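PDB 5C0P: endo-arabinase from Bacteroides thetaiotaomicron, which probably hydrolyses glycosidic bonds in L-arabinan, as a magnesium-binding member of glycosyl hydrolase family 43. Local coordinates for residues A165-K170 with T174-P179; S108-D113 with F119-N124; M219-F224 with W247-E252; G229-G234 with S275-N280. One frame throughout, in Å; residues are numbered along the deposited sequence.

Interaction 1. Residues A165-K170 with T174-P179; sequences AQRLAK and TTEGDP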
loop_
_atom_site.group_PDB
_atom_site.type_symbol
_atom_site.label_atom_id
_atom_site.label_comp_id
_atom_site.label_asym_id
_atom_site.label_seq_id
_atom_site.Cartn_x
_atom_site.Cartn_y
_atom_site.Cartn_z
ATOM N N ALA A 165 12.441 -0.056 -5.382
ATOM C CA ALA A 165 12.769 -0.371 -3.994
ATOM C C ALA A 165 13.972 0.453 -3.540
ATOM O O ALA A 165 14.842 0.806 -4.345
ATOM C CB ALA A 165 13.061 -1.849 -3.829
ATOM N N GLN A 166 14.038 0.735 -2.241
ATOM C CA GLN A 166 15.152 1.496 -1.698
ATOM C C GLN A 166 15.260 1.200 -0.209
ATOM O O GLN A 166 14.240 1.187 0.474
ATOM C CB GLN A 166 14.889 2.991 -1.906
ATOM C CG GLN A 166 16.097 3.884 -1.684
ATOM C CD GLN A 166 15.822 5.316 -2.065
ATOM O OE1 GLN A 166 14.673 5.705 -2.305
ATOM N NE2 GLN A 166 16.875 6.120 -2.111
ATOM N N ARG A 167 16.468 0.980 0.307
ATOM C CA ARG A 167 16.596 0.784 1.757
ATOM C C ARG A 167 16.246 2.057 2.515
ATOM O O ARG A 167 16.527 3.174 2.055
ATOM C CB ARG A 167 17.999 0.320 2.159
ATOM C CG ARG A 167 18.300 -1.147 1.835
ATOM C CD ARG A 167 19.564 -1.599 2.575
ATOM N NE ARG A 167 19.902 -3.004 2.322
ATOM C CZ ARG A 167 19.295 -4.032 2.914
ATOM N NH1 ARG A 167 18.314 -3.802 3.786
ATOM N NH2 ARG A 167 19.654 -5.282 2.627
ATOM N N LEU A 168 15.624 1.883 3.676
ATOM C CA LEU A 168 15.391 2.981 4.600
ATOM C C LEU A 168 16.391 2.907 5.749
ATOM O O LEU A 168 16.838 1.819 6.135
ATOM C CB LEU A 168 13.976 2.900 5.171
ATOM C CG LEU A 168 12.841 3.248 4.216
ATOM C CD1 LEU A 168 11.503 2.756 4.755
ATOM C CD2 LEU A 168 12.802 4.746 4.017
ATOM N N ALA A 169 16.737 4.066 6.304
ATOM C CA ALA A 169 17.524 4.114 7.534
ATOM C C ALA A 169 16.732 3.424 8.636
ATOM O O ALA A 169 15.506 3.339 8.560
ATOM C CB ALA A 169 17.803 5.549 7.928
ATOM N N LYS A 170 17.426 2.952 9.673
ATOM C CA LYS A 170 16.753 2.249 10.764
ATOM C C LYS A 170 15.642 3.065 11.427
ATOM O O LYS A 170 14.658 2.498 11.898
ATOM C CB LYS A 170 17.769 1.782 11.815
ATOM N N THR A 174 15.132 8.691 6.652
ATOM C CA THR A 174 15.832 8.932 5.397
ATOM C C THR A 174 16.003 7.609 4.674
ATOM O O THR A 174 15.755 6.538 5.245
ATOM C CB THR A 174 17.236 9.527 5.623
ATOM O OG1 THR A 174 18.033 8.606 6.386
ATOM C CG2 THR A 174 17.149 10.851 6.347
ATOM N N THR A 175 16.428 7.692 3.417
ATOM C CA THR A 175 16.737 6.514 2.627
ATOM C C THR A 175 18.238 6.292 2.577
ATOM O O THR A 175 19.023 7.182 2.921
ATOM C CB THR A 175 16.213 6.657 1.192
ATOM O OG1 THR A 175 16.671 7.898 0.649
ATOM C CG2 THR A 175 14.693 6.615 1.171
ATOM N N GLU A 176 18.622 5.101 2.131
ATOM C CA GLU A 176 20.019 4.766 1.894
ATOM C C GLU A 176 20.189 4.441 0.424
ATOM O O GLU A 176 19.355 3.760 -0.160
ATOM C CB GLU A 176 20.407 3.538 2.713
ATOM C CG GLU A 176 20.236 3.695 4.202
ATOM C CD GLU A 176 20.718 2.470 4.955
ATOM O OE1 GLU A 176 21.031 1.457 4.295
ATOM O OE2 GLU A 176 20.795 2.527 6.200
ATOM N N GLY A 177 21.269 4.918 -0.182
ATOM C CA GLY A 177 21.521 4.631 -1.583
ATOM C C GLY A 177 20.496 5.256 -2.515
ATOM O O GLY A 177 19.722 6.128 -2.116
ATOM N N ASP A 178 20.498 4.813 -3.766
ATOM C CA ASP A 178 19.566 5.326 -4.757
ATOM C C ASP A 178 18.397 4.371 -4.911
ATOM O O ASP A 178 18.520 3.183 -4.617
ATOM C CB ASP A 178 20.263 5.494 -6.107
ATOM C CG ASP A 178 21.308 6.591 -6.096
ATOM O OD1 ASP A 178 21.256 7.465 -5.208
ATOM O OD2 ASP A 178 22.179 6.577 -6.985
ATOM N N PRO A 179 17.246 4.885 -5.363
ATOM C CA PRO A 179 16.130 3.975 -5.651
ATOM C C PRO A 179 16.529 2.990 -6.749
ATOM O O PRO A 179 17.306 3.349 -7.641
ATOM C CB PRO A 179 15.033 4.910 -6.179
ATOM C CG PRO A 179 15.428 6.283 -5.746
ATOM C CD PRO A 179 16.922 6.297 -5.643
HETATM O O HOH W 1 18.856 1.331 -1.236
HETATM O O HOH W 2 18.781 0.291 7.030
#

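Interaction 2. Residues S108-D113 with F119-N124; sequences SILVSD and FTPLVN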
loop_
_atom_site.group_PDB
_atom_site.type_symbol
_atom_site.label_atom_id
_atom_site.label_comp_id
_atom_site.label_asym_id
_atom_site.label_seq_id
_atom_site.Cartn_x
_atom_site.Cartn_y
_atom_site.Cartn_z
ATOM N N SER A 108 4.940 10.328 2.275
ATOM C CA SER A 108 5.713 10.692 3.457
ATOM C C SER A 108 5.330 9.838 4.652
ATOM O O SER A 108 4.317 9.115 4.627
ATOM C CB SER A 108 5.670 12.196 3.767
ATOM O OG SER A 108 4.468 12.551 4.382
ATOM N N ILE A 109 6.177 9.889 5.673
ATOM C CA ILE A 109 6.059 9.014 6.827
ATOM C C ILE A 109 5.750 9.835 8.073
ATOM O O ILE A 109 6.378 10.873 8.331
ATOM C CB ILE A 109 7.347 8.201 7.025
ATOM C CG1 ILE A 109 7.613 7.343 5.781
ATOM C CG2 ILE A 109 7.255 7.336 8.295
ATOM C CD1 ILE A 109 8.981 6.631 5.775
ATOM N N LEU A 110 4.750 9.378 8.825
ATOM C CA LEU A 110 4.322 10.054 10.044
ATOM C C LEU A 110 4.335 9.027 11.160
ATOM O O LEU A 110 4.257 7.824 10.898
ATOM C CB LEU A 110 2.921 10.643 9.865
ATOM C CG LEU A 110 2.819 11.629 8.692
ATOM C CD1 LEU A 110 2.346 10.942 7.397
ATOM C CD2 LEU A 110 1.926 12.774 9.055
ATOM N N VAL A 111 4.430 9.487 12.401
ATOM C CA VAL A 111 4.658 8.563 13.514
ATOM C C VAL A 111 3.717 8.836 14.689
ATOM O O VAL A 111 3.327 9.980 14.933
ATOM C CB VAL A 111 6.143 8.613 13.975
ATOM C CG1 VAL A 111 6.511 10.000 14.529
ATOM C CG2 VAL A 111 6.462 7.490 14.986
ATOM N N SER A 112 3.361 7.773 15.411
ATOM C CA SER A 112 2.537 7.885 16.614
ATOM C C SER A 112 2.958 6.825 17.613
ATOM O O SER A 112 3.548 5.807 17.231
ATOM C CB SER A 112 1.056 7.683 16.271
ATOM O OG SER A 112 0.245 7.810 17.432
ATOM N N ASP A 113 2.640 7.056 18.885
ATOM C CA ASP A 113 2.861 6.045 19.912
ATOM C C ASP A 113 1.715 5.031 19.911
ATOM O O ASP A 113 1.805 3.984 20.554
ATOM C CB ASP A 113 2.958 6.699 21.293
ATOM C CG ASP A 113 4.237 7.494 21.485
ATOM O OD1 ASP A 113 5.185 7.307 20.700
ATOM O OD2 ASP A 113 4.293 8.294 22.442
ATOM N N PHE A 119 -0.998 10.918 14.408
ATOM C CA PHE A 119 0.317 10.883 13.773
ATOM C C PHE A 119 0.865 12.291 13.572
ATOM O O PHE A 119 0.115 13.225 13.292
ATOM C CB PHE A 119 0.227 10.182 12.420
ATOM C CG PHE A 119 -0.060 8.720 12.520
ATOM C CD1 PHE A 119 0.974 7.818 12.730
ATOM C CD2 PHE A 119 -1.361 8.247 12.414
ATOM C CE1 PHE A 119 0.717 6.466 12.840
ATOM C CE2 PHE A 119 -1.626 6.890 12.517
ATOM C CZ PHE A 119 -0.583 6.005 12.731
ATOM N N THR A 120 2.176 12.436 13.732
ATOM C CA THR A 120 2.864 13.686 13.413
ATOM C C THR A 120 3.970 13.367 12.410
ATOM O O THR A 120 4.488 12.252 12.383
ATOM C CB THR A 120 3.442 14.366 14.669
ATOM O OG1 THR A 120 4.406 13.504 15.271
ATOM C CG2 THR A 120 2.345 14.661 15.667
ATOM N N PRO A 121 4.331 14.337 11.562
ATOM C CA PRO A 121 5.336 14.050 10.530
ATOM C C PRO A 121 6.672 13.604 11.122
ATOM O O PRO A 121 7.205 14.257 12.026
ATOM C CB PRO A 121 5.492 15.396 9.818
ATOM C CG PRO A 121 4.203 16.104 10.064
ATOM C CD PRO A 121 3.773 15.694 11.441
ATOM N N LEU A 122 7.200 12.496 10.614
ATOM C CA LEU A 122 8.500 12.014 11.065
ATOM C C LEU A 122 9.563 13.000 10.603
ATOM O O LEU A 122 10.416 13.428 11.389
ATOM C CB LEU A 122 8.751 10.601 10.538
ATOM C CG LEU A 122 10.059 9.959 10.981
ATOM C CD1 LEU A 122 10.127 9.839 12.508
ATOM C CD2 LEU A 122 10.224 8.604 10.288
ATOM N N VAL A 123 9.493 13.358 9.318
ATOM C CA VAL A 123 10.154 14.532 8.756
ATOM C C VAL A 123 9.116 15.220 7.867
ATOM O O VAL A 123 8.195 14.557 7.361
ATOM C CB VAL A 123 11.411 14.181 7.920
ATOM C CG1 VAL A 123 12.459 13.479 8.783
ATOM C CG2 VAL A 123 11.052 13.330 6.721
ATOM N N ASN A 124 9.249 16.533 7.691
ATOM C CA ASN A 124 8.246 17.292 6.940
ATOM C C ASN A 124 8.539 17.364 5.440
ATOM O O ASN A 124 8.647 18.447 4.847
ATOM C CB ASN A 124 8.070 18.689 7.518
ATOM C CG ASN A 124 6.829 19.386 6.977
ATOM O OD1 ASN A 124 5.886 18.726 6.528
ATOM N ND2 ASN A 124 6.829 20.714 7.009
HETATM O O HOH W 3 5.736 13.218 6.955
HETATM O O HOH W 4 3.050 11.727 17.122
#

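Interaction 3. Residues M219-F224 with W247-E252; sequences MLWSSF and WVQEPE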
loop_
_atom_site.group_PDB
_atom_site.type_symbol
_atom_site.label_atom_id
_atom_site.label_comp_id
_atom_site.label_asym_id
_atom_site.label_seq_id
_atom_site.Cartn_x
_atom_site.Cartn_y
_atom_site.Cartn_z
HETATM N N MSE A 219 5.542 -10.286 -4.659
HETATM C CA MSE A 219 5.039 -8.918 -4.649
HETATM C C MSE A 219 3.656 -8.880 -5.245
HETATM O O MSE A 219 3.403 -9.448 -6.310
HETATM C CB MSE A 219 5.933 -7.932 -5.397
HETATM C CG MSE A 219 5.421 -6.482 -5.253
HETATM SE SE MSE A 219 6.366 -5.293 -6.377
HETATM C CE MSE A 219 7.987 -5.241 -5.313
ATOM N N LEU A 220 2.747 -8.235 -4.531
ATOM C CA LEU A 220 1.456 -7.884 -5.101
ATOM C C LEU A 220 1.517 -6.440 -5.569
ATOM O O LEU A 220 2.220 -5.603 -4.983
ATOM C CB LEU A 220 0.346 -8.039 -4.064
ATOM C CG LEU A 220 0.171 -9.450 -3.504
ATOM C CD1 LEU A 220 -0.946 -9.441 -2.466
ATOM C CD2 LEU A 220 -0.132 -10.448 -4.609
ATOM N N TRP A 221 0.791 -6.146 -6.637
ATOM C CA TRP A 221 0.676 -4.782 -7.129
ATOM C C TRP A 221 -0.533 -4.703 -8.039
ATOM O O TRP A 221 -1.092 -5.733 -8.416
ATOM C CB TRP A 221 1.961 -4.349 -7.853
ATOM C CG TRP A 221 2.297 -5.141 -9.085
ATOM C CD1 TRP A 221 2.781 -6.415 -9.142
ATOM C CD2 TRP A 221 2.204 -4.683 -10.436
ATOM N NE1 TRP A 221 2.980 -6.788 -10.456
ATOM C CE2 TRP A 221 2.633 -5.738 -11.266
ATOM C CE3 TRP A 221 1.793 -3.482 -11.019
ATOM C CZ2 TRP A 221 2.657 -5.623 -12.664
ATOM C CZ3 TRP A 221 1.816 -3.369 -12.402
ATOM C CH2 TRP A 221 2.251 -4.432 -13.207
ATOM N N SER A 222 -0.948 -3.489 -8.390
ATOM C CA SER A 222 -2.147 -3.329 -9.207
ATOM C C SER A 222 -1.946 -2.528 -10.481
ATOM O O SER A 222 -1.117 -1.614 -10.548
ATOM C CB SER A 222 -3.273 -2.696 -8.392
ATOM O OG SER A 222 -3.825 -3.641 -7.492
ATOM N N SER A 223 -2.743 -2.888 -11.484
ATOM C CA SER A 223 -2.814 -2.188 -12.757
ATOM C C SER A 223 -4.136 -2.543 -13.413
ATOM O O SER A 223 -5.001 -3.143 -12.783
ATOM C CB SER A 223 -1.631 -2.574 -13.655
ATOM O OG SER A 223 -1.468 -1.640 -14.703
ATOM N N PHE A 224 -4.299 -2.174 -14.678
ATOM C CA PHE A 224 -5.515 -2.505 -15.418
ATOM C C PHE A 224 -5.256 -3.637 -16.401
ATOM O O PHE A 224 -4.180 -3.711 -16.990
ATOM C CB PHE A 224 -6.061 -1.255 -16.117
ATOM C CG PHE A 224 -6.559 -0.223 -15.159
ATOM C CD1 PHE A 224 -5.691 0.716 -14.611
ATOM C CD2 PHE A 224 -7.884 -0.234 -14.746
ATOM C CE1 PHE A 224 -6.153 1.652 -13.694
ATOM C CE2 PHE A 224 -8.352 0.702 -13.835
ATOM C CZ PHE A 224 -7.482 1.643 -13.308
ATOM N N TRP A 247 12.373 -10.038 -10.705
ATOM C CA TRP A 247 10.966 -10.299 -10.477
ATOM C C TRP A 247 10.342 -10.947 -11.713
ATOM O O TRP A 247 10.475 -10.445 -12.831
ATOM C CB TRP A 247 10.270 -8.986 -10.129
ATOM C CG TRP A 247 10.679 -8.473 -8.789
ATOM C CD1 TRP A 247 11.634 -7.529 -8.518
ATOM C CD2 TRP A 247 10.161 -8.895 -7.529
ATOM N NE1 TRP A 247 11.736 -7.342 -7.158
ATOM C CE2 TRP A 247 10.835 -8.168 -6.530
ATOM C CE3 TRP A 247 9.188 -9.824 -7.146
ATOM C CZ2 TRP A 247 10.557 -8.328 -5.170
ATOM C CZ3 TRP A 247 8.917 -9.988 -5.794
ATOM C CH2 TRP A 247 9.595 -9.244 -4.825
ATOM N N VAL A 248 9.680 -12.079 -11.511
ATOM C CA VAL A 248 9.028 -12.780 -12.608
ATOM C C VAL A 248 7.520 -12.598 -12.453
ATOM O O VAL A 248 6.939 -13.027 -11.449
ATOM C CB VAL A 248 9.392 -14.278 -12.622
ATOM C CG1 VAL A 248 8.582 -15.028 -13.681
ATOM C CG2 VAL A 248 10.899 -14.468 -12.859
ATOM N N GLN A 249 6.902 -11.934 -13.430
ATOM C CA GLN A 249 5.465 -11.659 -13.399
ATOM C C GLN A 249 4.644 -12.902 -13.715
ATOM O O GLN A 249 4.926 -13.613 -14.682
ATOM C CB GLN A 249 5.108 -10.570 -14.412
ATOM C CG GLN A 249 5.944 -9.298 -14.287
ATOM C CD GLN A 249 5.671 -8.548 -13.004
ATOM O OE1 GLN A 249 4.568 -8.600 -12.453
ATOM N NE2 GLN A 249 6.684 -7.831 -12.514
ATOM N N GLU A 250 3.614 -13.155 -12.915
ATOM C CA GLU A 250 2.668 -14.210 -13.236
ATOM C C GLU A 250 1.721 -13.688 -14.301
ATOM O O GLU A 250 1.344 -12.523 -14.278
ATOM C CB GLU A 250 1.902 -14.640 -11.991
ATOM C CG GLU A 250 2.694 -15.555 -11.092
ATOM C CD GLU A 250 3.037 -16.862 -11.772
ATOM O OE1 GLU A 250 2.108 -17.575 -12.210
ATOM O OE2 GLU A 250 4.238 -17.179 -11.882
ATOM N N PRO A 251 1.344 -14.551 -15.249
ATOM C CA PRO A 251 0.564 -14.090 -16.401
ATOM C C PRO A 251 -0.900 -13.808 -16.076
ATOM O O PRO A 251 -1.539 -13.093 -16.847
ATOM C CB PRO A 251 0.676 -15.255 -17.394
ATOM C CG PRO A 251 0.991 -16.457 -16.537
ATOM C CD PRO A 251 1.843 -15.928 -15.424
ATOM N N GLU A 252 -1.420 -14.356 -14.980
ATOM C CA GLU A 252 -2.838 -14.181 -14.649
ATOM C C GLU A 252 -3.006 -13.327 -13.399
ATOM O O GLU A 252 -2.216 -13.441 -12.454
ATOM C CB GLU A 252 -3.527 -15.532 -14.429
ATOM C CG GLU A 252 -3.284 -16.564 -15.527
ATOM C CD GLU A 252 -3.859 -16.161 -16.874
ATOM O OE1 GLU A 252 -4.774 -15.308 -16.910
ATOM O OE2 GLU A 252 -3.399 -16.705 -17.902
#

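Interaction 4. Residues G229-G234 with S275-N280; sequences GKYAIG and SYHAPN. With GOL (glycerol), chain I.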
loop_
_atom_site.group_PDB
_atom_site.type_symbol
_atom_site.label_atom_id
_atom_site.label_comp_id
_atom_site.label_asym_id
_atom_site.label_seq_id
_atom_site.Cartn_x
_atom_site.Cartn_y
_atom_site.Cartn_z
ATOM N N GLY A 229 -10.194 -4.314 -19.218
ATOM C CA GLY A 229 -10.018 -2.984 -18.655
ATOM C C GLY A 229 -10.247 -2.899 -17.157
ATOM O O GLY A 229 -10.226 -1.809 -16.579
ATOM N N LYS A 230 -10.476 -4.041 -16.517
ATOM C CA LYS A 230 -10.661 -4.063 -15.060
ATOM C C LYS A 230 -9.390 -3.761 -14.279
ATOM O O LYS A 230 -8.288 -4.138 -14.671
ATOM C CB LYS A 230 -11.209 -5.414 -14.599
ATOM C CG LYS A 230 -12.671 -5.636 -14.930
ATOM C CD LYS A 230 -13.113 -7.022 -14.502
ATOM C CE LYS A 230 -14.581 -7.243 -14.810
ATOM N NZ LYS A 230 -14.961 -8.670 -14.632
ATOM N N TYR A 231 -9.557 -3.089 -13.146
ATOM C CA TYR A 231 -8.481 -2.943 -12.187
ATOM C C TYR A 231 -8.255 -4.329 -11.611
ATOM O O TYR A 231 -9.207 -5.118 -11.492
ATOM C CB TYR A 231 -8.943 -1.998 -11.091
ATOM C CG TYR A 231 -7.876 -1.412 -10.191
ATOM C CD1 TYR A 231 -6.722 -0.837 -10.709
ATOM C CD2 TYR A 231 -8.062 -1.389 -8.812
ATOM C CE1 TYR A 231 -5.766 -0.267 -9.858
ATOM C CE2 TYR A 231 -7.130 -0.818 -7.962
ATOM C CZ TYR A 231 -5.982 -0.274 -8.486
ATOM O OH TYR A 231 -5.068 0.299 -7.634
ATOM N N ALA A 232 -7.015 -4.647 -11.263
ATOM C CA ALA A 232 -6.705 -6.005 -10.827
ATOM C C ALA A 232 -5.475 -6.065 -9.959
ATOM O O ALA A 232 -4.699 -5.101 -9.876
ATOM C CB ALA A 232 -6.525 -6.921 -12.037
ATOM N N ILE A 233 -5.314 -7.219 -9.314
ATOM C CA ILE A 233 -4.138 -7.527 -8.515
ATOM C C ILE A 233 -3.279 -8.496 -9.308
ATOM O O ILE A 233 -3.758 -9.564 -9.743
ATOM C CB ILE A 233 -4.533 -8.223 -7.200
ATOM C CG1 ILE A 233 -5.595 -7.404 -6.452
ATOM C CG2 ILE A 233 -3.293 -8.467 -6.339
ATOM C CD1 ILE A 233 -6.310 -8.204 -5.361
ATOM N N GLY A 234 -2.022 -8.116 -9.525
ATOM C CA GLY A 234 -1.060 -9.010 -10.138
ATOM C C GLY A 234 -0.052 -9.449 -9.097
ATOM O O GLY A 234 0.058 -8.844 -8.012
ATOM N N SER A 275 -6.487 -8.157 1.812
ATOM C CA SER A 275 -7.402 -7.021 1.900
ATOM C C SER A 275 -7.201 -6.122 0.684
ATOM O O SER A 275 -6.066 -5.721 0.377
ATOM C CB SER A 275 -7.129 -6.233 3.187
ATOM O OG SER A 275 -7.903 -5.039 3.252
ATOM N N TYR A 276 -8.297 -5.796 -0.002
ATOM C CA TYR A 276 -8.250 -4.912 -1.168
ATOM C C TYR A 276 -9.617 -4.288 -1.354
ATOM O O TYR A 276 -10.548 -4.662 -0.663
ATOM C CB TYR A 276 -7.826 -5.674 -2.431
ATOM C CG TYR A 276 -8.763 -6.756 -2.930
ATOM C CD1 TYR A 276 -9.651 -6.514 -3.973
ATOM C CD2 TYR A 276 -8.712 -8.037 -2.399
ATOM C CE1 TYR A 276 -10.483 -7.521 -4.460
ATOM C CE2 TYR A 276 -9.538 -9.052 -2.875
ATOM C CZ TYR A 276 -10.421 -8.781 -3.897
ATOM O OH TYR A 276 -11.234 -9.796 -4.369
ATOM N N HIS A 277 -9.764 -3.347 -2.286
ATOM C CA HIS A 277 -11.104 -2.816 -2.530
ATOM C C HIS A 277 -11.646 -3.306 -3.857
ATOM O O HIS A 277 -10.883 -3.580 -4.778
ATOM C CB HIS A 277 -11.144 -1.280 -2.470
ATOM C CG HIS A 277 -10.527 -0.611 -3.661
ATOM N ND1 HIS A 277 -9.273 -0.046 -3.625
ATOM C CD2 HIS A 277 -10.983 -0.437 -4.925
ATOM C CE1 HIS A 277 -8.983 0.460 -4.813
ATOM N NE2 HIS A 277 -10.008 0.225 -5.622
ATOM N N ALA A 278 -12.966 -3.425 -3.947
ATOM C CA ALA A 278 -13.633 -3.741 -5.205
ATOM C C ALA A 278 -15.041 -3.180 -5.143
ATOM O O ALA A 278 -15.584 -2.998 -4.058
ATOM C CB ALA A 278 -13.678 -5.249 -5.420
ATOM N N PRO A 279 -15.635 -2.850 -6.300
ATOM C CA PRO A 279 -15.000 -2.679 -7.605
ATOM C C PRO A 279 -14.200 -1.381 -7.534
ATOM O O PRO A 279 -13.969 -0.869 -6.429
ATOM C CB PRO A 279 -16.197 -2.526 -8.550
ATOM C CG PRO A 279 -17.234 -1.882 -7.710
ATOM C CD PRO A 279 -17.050 -2.455 -6.324
ATOM N N ASN A 280 -13.791 -0.843 -8.677
ATOM C CA ASN A 280 -12.836 0.262 -8.655
ATOM C C ASN A 280 -13.472 1.641 -8.828
ATOM O O ASN A 280 -12.775 2.645 -8.949
ATOM C CB ASN A 280 -11.730 0.036 -9.686
ATOM C CG ASN A 280 -10.543 0.958 -9.475
ATOM O OD1 ASN A 280 -10.083 1.151 -8.341
ATOM N ND2 ASN A 280 -10.052 1.554 -10.562
HETATM C C1 GOL I . -9.226 -13.984 -2.781
HETATM C C2 GOL I . -8.309 -13.765 -3.980
HETATM O O2 GOL I . -6.965 -13.809 -3.558
HETATM C C3 GOL I . -8.587 -12.407 -4.604
HETATM O O3 GOL I . -9.847 -12.437 -5.234
#

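Interaction 1. Residues A165-K170 with T174-P179
Glu-176 N donates to Arg-167 O at 2.8 Å, and Ala-169 N donates to Thr-174 O at 2.9 Å. These two backbone hydrogen bonds close an antiparallel hairpin between strand 162-168 and the chain that follows it. A third link runs through water 1. It accepts a hydrogen bond from Arg-167 N and donates one to Glu-176 O, which are too far apart to bond directly.

One side chain also donates. Gln-166 places CG anti to its backbone N (chi1 -167°) and then runs out straight toward the corner at Gly-177. Its NE2 reaches Gly-177 O at 2.8 Å. The acceptor lies near the amide plane of Gln-166, but NE2 sits above the carbonyl plane of Gly-177, and the bond is bent (143°).

Van der Waals contacts flank this amide. Thr-175 crosses it at about a right angle, its CB 3.5 Å from Gln-166 CD. Pro-179 lies alongside, with CG 3.6 Å from Gln-166 OE1. The side chains of Arg-167 and Glu-176 also meet, with Glu-176 OE1 3.8 Å from Arg-167 CD. The guanidinium of Arg-167 goes instead to Asp-142, in a salt bridge.

The chain turns a corner at Gly-177, where direct backbone pairing gives way. There the water and the buried Gln-166 amide supply polar links, which probably keep the second arm tied to strand 162-168 at the corner.

Interaction 2. Residues S108-D113 with F119-N124
A beta hairpin joins strand 103-112 to the short strand 120-121, one of the two outermost strands of its four-stranded antiparallel sheet. Val-111 and Thr-120 form the hydrogen-bonded pair. Val-111 N donates to Thr-120 O at 2.8 Å, and Thr-120 N donates back to Val-111 O at 3.0 Å. Next to them, Leu-110 and Pro-121 are a non-hydrogen-bonded pair, as suits a proline with no N-H. Leu-122 N then donates to Ile-109 O at 2.9 Å.

The side chains part to two faces. On one, Leu-110 CB meets Phe-119 CB at 3.7 Å. The Phe-119 ring receives Ser-112 CB over its face in a CH-pi contact, 3.9 Å from the centroid and offset toward the rim. Ser-112 OG turns elsewhere, to Ser-114 N and Pro-118 O in the connecting loop. On the other face, Leu-122 has CG anti to its backbone N (chi1 -178°) and splits its two methyls. CD2 lies 3.8 Å from Ile-109 CG2, the two side chains running the same way. CD1 approaches Val-111 CG1 at 4.1 Å.

Two waters add bridges. Water 3 accepts from Ser-108 OG and donates to Ile-109 O and Val-123 O. Water 4 links Val-111 O with Thr-120 OG1. Ile-109 O and Val-111 O thus each accept from a backbone N-H and a water, and water 3 extends the pairing past the short strand.

Interaction 3. Residues M219-F224 with W247-E252
Selenomethionine Met-219 and Trp-247 pack together within one four-stranded antiparallel blade of the five-bladed beta-propeller typical of family 43. Strand 217-224 and the short strand 248-249 are not neighbours, because strand 231-238 runs between them. The contact is therefore made by side chains that reach past the middle strand.

The Met-219 side chain starts at CB, 3.6 Å from Trp-247 CZ3. CG carries the chain on toward the selenium. SE lies 5.2 Å from the centroid of the Trp-247 six-membered ring, almost exactly on its normal. This is a Met-aromatic contact, made at some distance. The chain then bends at its last torsion (chi3 -75°), which turns the methyl down toward the ring. CE ends 4.0 Å from Trp-247 CZ2, over the face and offset toward the rim. Leu-182 of strand 178-184, in another sheet, packs on both Met-219 and Trp-247. The indole nitrogen of Trp-247 is engaged elsewhere, with Val-243 O.

The second link is polar. Gln-249 bends at its second torsion (chi2 -67°), and its amide crosses the Trp-221 indole with the two planes nearly perpendicular. Phe-183 and Trp-190 also meet the Trp-221 ring. Trp-221 NE1 donates to Gln-249 OE1 at 3.1 Å through a bent bond, with the oxygen at the indole edge and near its plane.

Interaction 4. Residues G229-G234 with S275-N280
The side-chain amide of Asn-280 lies flat on the ring of Tyr-231, the two planes only 16° apart. Asn-280 OD1 comes within 3.3 Å of Tyr-231 CD2, while Asn-280 ND2 sits over the ring face, 3.7 Å from Tyr-231 CG. His-277 helps hold the amide: its NE2 donates to Asn-280 OD1 at 2.9 Å. That bond is nearly straight (174°) and lies in the carbonyl plane of the amide and in the imidazole plane. Arg-27 NH2 gives OD1 a second donor, which should limit rotation of the amide. The rings of Tyr-231 and His-277 are near parallel but slid apart, with little overlap.

A second contact is apolar. Ile-233 lays CD1 over the face of Tyr-276, 3.8 Å from the centroid, as a CH-pi contact. Tyr-276 OH is bound to Asp-257 OD2 and takes a hydrogen bond from glycerol O3 at 3.1 Å, a molecule probably left from crystallisation.

Tyr-231 OH bonds Asp-205, and its side chain touches His-261, a magnesium ligand. The contact thus joins two successive blades of the propeller and brings a second-shell tyrosine beside the central metal site found in this family.

In the fold
Along the chain interaction 2 comes first and interaction 1 follows. Interactions 3 and 4 come later and interleave, their segments alternating. Interactions 1 and 2 are hairpins in two different sheets, with centres about 17 Å apart. Interactions 3 and 4 have centres about 12 Å apart and share the sheet holding strands 217-224 and 231-238, which pair directly. Interaction 4 goes on to the sheet of strand 272-278. Interaction 2 lies across the chain's centre from both 3 and 4, its centre about 30 and 29 Å from theirs. The set thus samples four blades arranged around the magnesium held by Asp-84 and His-261, consistent with a propeller built around a central active site.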